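Local coordinates for uncharacterized protein (Thermus thermophilus HB8, PDB 6SCE), which probably acts in type III CRISPR defence as a DNA nuclease that is switched on when its CARF region binds cyclic oligoadenylate, at residues A[402-406]-A[407-411]. Sequence-based numbering, arbitrary orientation.
With nucleotides of chain B.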
# COMPACT_ATOMS: atom_id res chain seq x y z
N TYR A 402 -0.58 -17.01 -1.17
CA TYR A 402 -0.09 -15.66 -1.37
C TYR A 402 -0.76 -15.11 -2.62
O TYR A 402 -0.55 -15.63 -3.74
CB TYR A 402 1.43 -15.69 -1.53
CG TYR A 402 2.05 -14.33 -1.71
CD1 TYR A 402 2.16 -13.76 -2.96
CD2 TYR A 402 2.56 -13.62 -0.61
CE1 TYR A 402 2.73 -12.52 -3.14
CE2 TYR A 402 3.12 -12.36 -0.78
CZ TYR A 402 3.21 -11.81 -2.04
OH TYR A 402 3.75 -10.55 -2.25
N LEU A 403 -1.52 -14.03 -2.46
CA LEU A 403 -2.09 -13.34 -3.62
C LEU A 403 -1.02 -12.67 -4.43
O LEU A 403 -0.25 -11.87 -3.92
CB LEU A 403 -3.14 -12.31 -3.22
CG LEU A 403 -3.77 -11.50 -4.38
CD1 LEU A 403 -4.75 -12.36 -5.16
CD2 LEU A 403 -4.52 -10.30 -3.82
N ASP A 404 -0.97 -13.01 -5.72
CA ASP A 404 -0.07 -12.37 -6.63
C ASP A 404 -0.92 -11.67 -7.68
O ASP A 404 -1.24 -12.25 -8.73
CB ASP A 404 0.86 -13.41 -7.26
CG ASP A 404 1.79 -12.80 -8.30
OD1 ASP A 404 2.14 -11.62 -8.18
OD2 ASP A 404 2.14 -13.51 -9.28
N GLY A 405 -1.30 -10.42 -7.39
CA GLY A 405 -2.17 -9.63 -8.26
C GLY A 405 -3.59 -10.14 -8.17
O GLY A 405 -4.34 -9.76 -7.26
N ASP A 406 -3.95 -11.02 -9.11
CA ASP A 406 -5.32 -11.54 -9.24
C ASP A 406 -5.56 -13.03 -8.97
O ASP A 406 -6.69 -13.50 -9.07
CB ASP A 406 -5.84 -11.23 -10.64
CG ASP A 406 -5.08 -11.96 -11.72
OD1 ASP A 406 -3.84 -12.01 -11.65
OD2 ASP A 406 -5.72 -12.52 -12.63
N ARG A 407 -4.53 -13.78 -8.61
CA ARG A 407 -4.69 -15.21 -8.37
C ARG A 407 -3.89 -15.53 -7.12
O ARG A 407 -2.90 -14.84 -6.83
CB ARG A 407 -4.11 -16.00 -9.56
CG ARG A 407 -2.85 -15.26 -10.04
CD ARG A 407 -1.86 -16.03 -10.86
NE ARG A 407 -0.51 -15.47 -10.68
CZ ARG A 407 0.57 -15.93 -11.30
NH1 ARG A 407 0.46 -16.91 -12.19
NH2 ARG A 407 1.75 -15.39 -11.05
N LEU A 408 -4.30 -16.55 -6.38
CA LEU A 408 -3.55 -16.98 -5.26
C LEU A 408 -2.55 -18.02 -5.68
O LEU A 408 -2.88 -19.02 -6.33
CB LEU A 408 -4.42 -17.60 -4.18
CG LEU A 408 -5.58 -16.80 -3.67
CD1 LEU A 408 -6.29 -17.67 -2.67
CD2 LEU A 408 -5.13 -15.51 -3.03
N LEU A 409 -1.31 -17.81 -5.27
CA LEU A 409 -0.31 -18.84 -5.34
C LEU A 409 -0.40 -19.73 -4.13
O LEU A 409 -0.47 -19.26 -2.99
CB LEU A 409 1.07 -18.22 -5.40
CG LEU A 409 1.21 -17.10 -6.41
CD1 LEU A 409 2.62 -16.57 -6.32
CD2 LEU A 409 0.86 -17.61 -7.81
N LEU A 410 -0.42 -21.04 -4.35
CA LEU A 410 -0.45 -22.00 -3.27
C LEU A 410 0.99 -22.34 -2.96
O LEU A 410 1.78 -22.64 -3.86
CB LEU A 410 -1.20 -23.28 -3.69
CG LEU A 410 -2.57 -23.03 -4.31
CD1 LEU A 410 -3.20 -24.38 -4.67
CD2 LEU A 410 -3.46 -22.26 -3.34
N LEU A 411 1.37 -22.27 -1.68
CA LEU A 411 2.77 -22.44 -1.33
C LEU A 411 3.37 -23.82 -1.71
O LEU A 411 4.52 -23.88 -2.07
CB LEU A 411 2.99 -22.13 0.15
CG LEU A 411 3.39 -20.64 0.37
CD1 LEU A 411 4.78 -20.35 -0.18
CD2 LEU A 411 2.36 -19.68 -0.24
P A B 4 1.82 -4.92 2.67
OP1 A B 4 2.25 -3.80 1.79
OP2 A B 4 0.42 -4.92 3.24
O5' A B 4 2.10 -6.29 1.90
C5' A B 4 1.18 -6.67 0.86
C4' A B 4 1.93 -7.54 -0.12
O4' A B 4 0.97 -8.21 -1.00
C3' A B 4 2.87 -6.76 -1.03
O3' A B 4 4.05 -7.46 -1.41
C2' A B 4 1.99 -6.56 -2.27
O2' A B 4 2.73 -6.23 -3.42
C1' A B 4 1.33 -7.93 -2.33
N9 A B 4 0.16 -8.01 -3.19
C8 A B 4 -0.02 -8.95 -4.17
N7 A B 4 -1.13 -8.78 -4.84
C5 A B 4 -1.70 -7.63 -4.31
C6 A B 4 -2.88 -6.92 -4.61
N6 A B 4 -3.73 -7.25 -5.58
N1 A B 4 -3.13 -5.80 -3.89
C2 A B 4 -2.26 -5.44 -2.93
N3 A B 4 -1.13 -6.05 -2.55
C4 A B 4 -0.90 -7.14 -3.28
P A B 1 5.13 -8.01 -0.37
OP1 A B 1 5.05 -9.50 -0.29
OP2 A B 1 5.04 -7.25 0.94
O5' A B 1 6.49 -7.66 -1.13
C5' A B 1 7.14 -6.40 -0.95
C4' A B 1 7.91 -6.10 -2.22
O4' A B 1 6.97 -5.73 -3.27
C3' A B 1 8.89 -4.93 -2.06
O3' A B 1 10.20 -5.47 -1.87
C2' A B 1 8.71 -4.16 -3.38
O2' A B 1 9.56 -4.65 -4.39
C1' A B 1 7.25 -4.43 -3.72
N9 A B 1 6.29 -3.52 -3.10
C8 A B 1 5.14 -3.87 -2.46
N7 A B 1 4.48 -2.83 -2.01
C5 A B 1 5.23 -1.74 -2.40
C6 A B 1 5.05 -0.35 -2.22
N6 A B 1 4.02 0.17 -1.57
N1 A B 1 5.99 0.47 -2.74
C2 A B 1 7.03 -0.08 -3.39
N3 A B 1 7.31 -1.36 -3.60
C4 A B 1 6.36 -2.15 -3.07
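Tyr402 and Leu409 face each other as a hydrogen-bonded antiparallel pair, Tyr402 N reaching Leu409 O at 2.9 Å and Leu409 N returning to Tyr402 O, while a type II' turn from Asp404 to Arg407, with Gly405 at positive phi, reverses the chain. On the sheet face shared by Tyr402, Asp404, Arg407 and Leu409, the acidic and basic side chains run alongside each other. Arg407 NH2 donates a nearly straight 2.6 Å hydrogen bond to Asp404 OD2 (N-H...O 173°), part of a salt bridge; the oxygen sits in the guanidinium plane, although the carboxylate is turned 46° from it. Leu409 CD2 sits above one guanidinium face, offset toward its rim, and CD1 of the same leucine packs against Asp404 CB at 3.7 Å. Glu415 takes the other terminal nitrogen of Arg407, so the guanidinium is gripped at two points.

This hairpin, strands 399-404 and 407-410, belongs to a mixed, Rossmann-like sheet, consistent with a CARF domain, and its tip reads the bound oligoadenylate. Gly405 does so with backbone alone: its N donates to N7 of A4 of chain B at 3.0 Å, and its O accepts from N6, a pairing suited to the Hoogsteen edge of adenine. Tyr402, its CG anti to the backbone N (chi1 -179°), extends its ring so that OH meets OP1 of A1 of chain B at 2.6 Å, with the phosphate oxygen near the ring plane. On the reverse face Leu403 CB rests against Leu408 CD2 at 3.8 Å, while Leu403 CD2 touches the adenine of A4 of chain B, near N6.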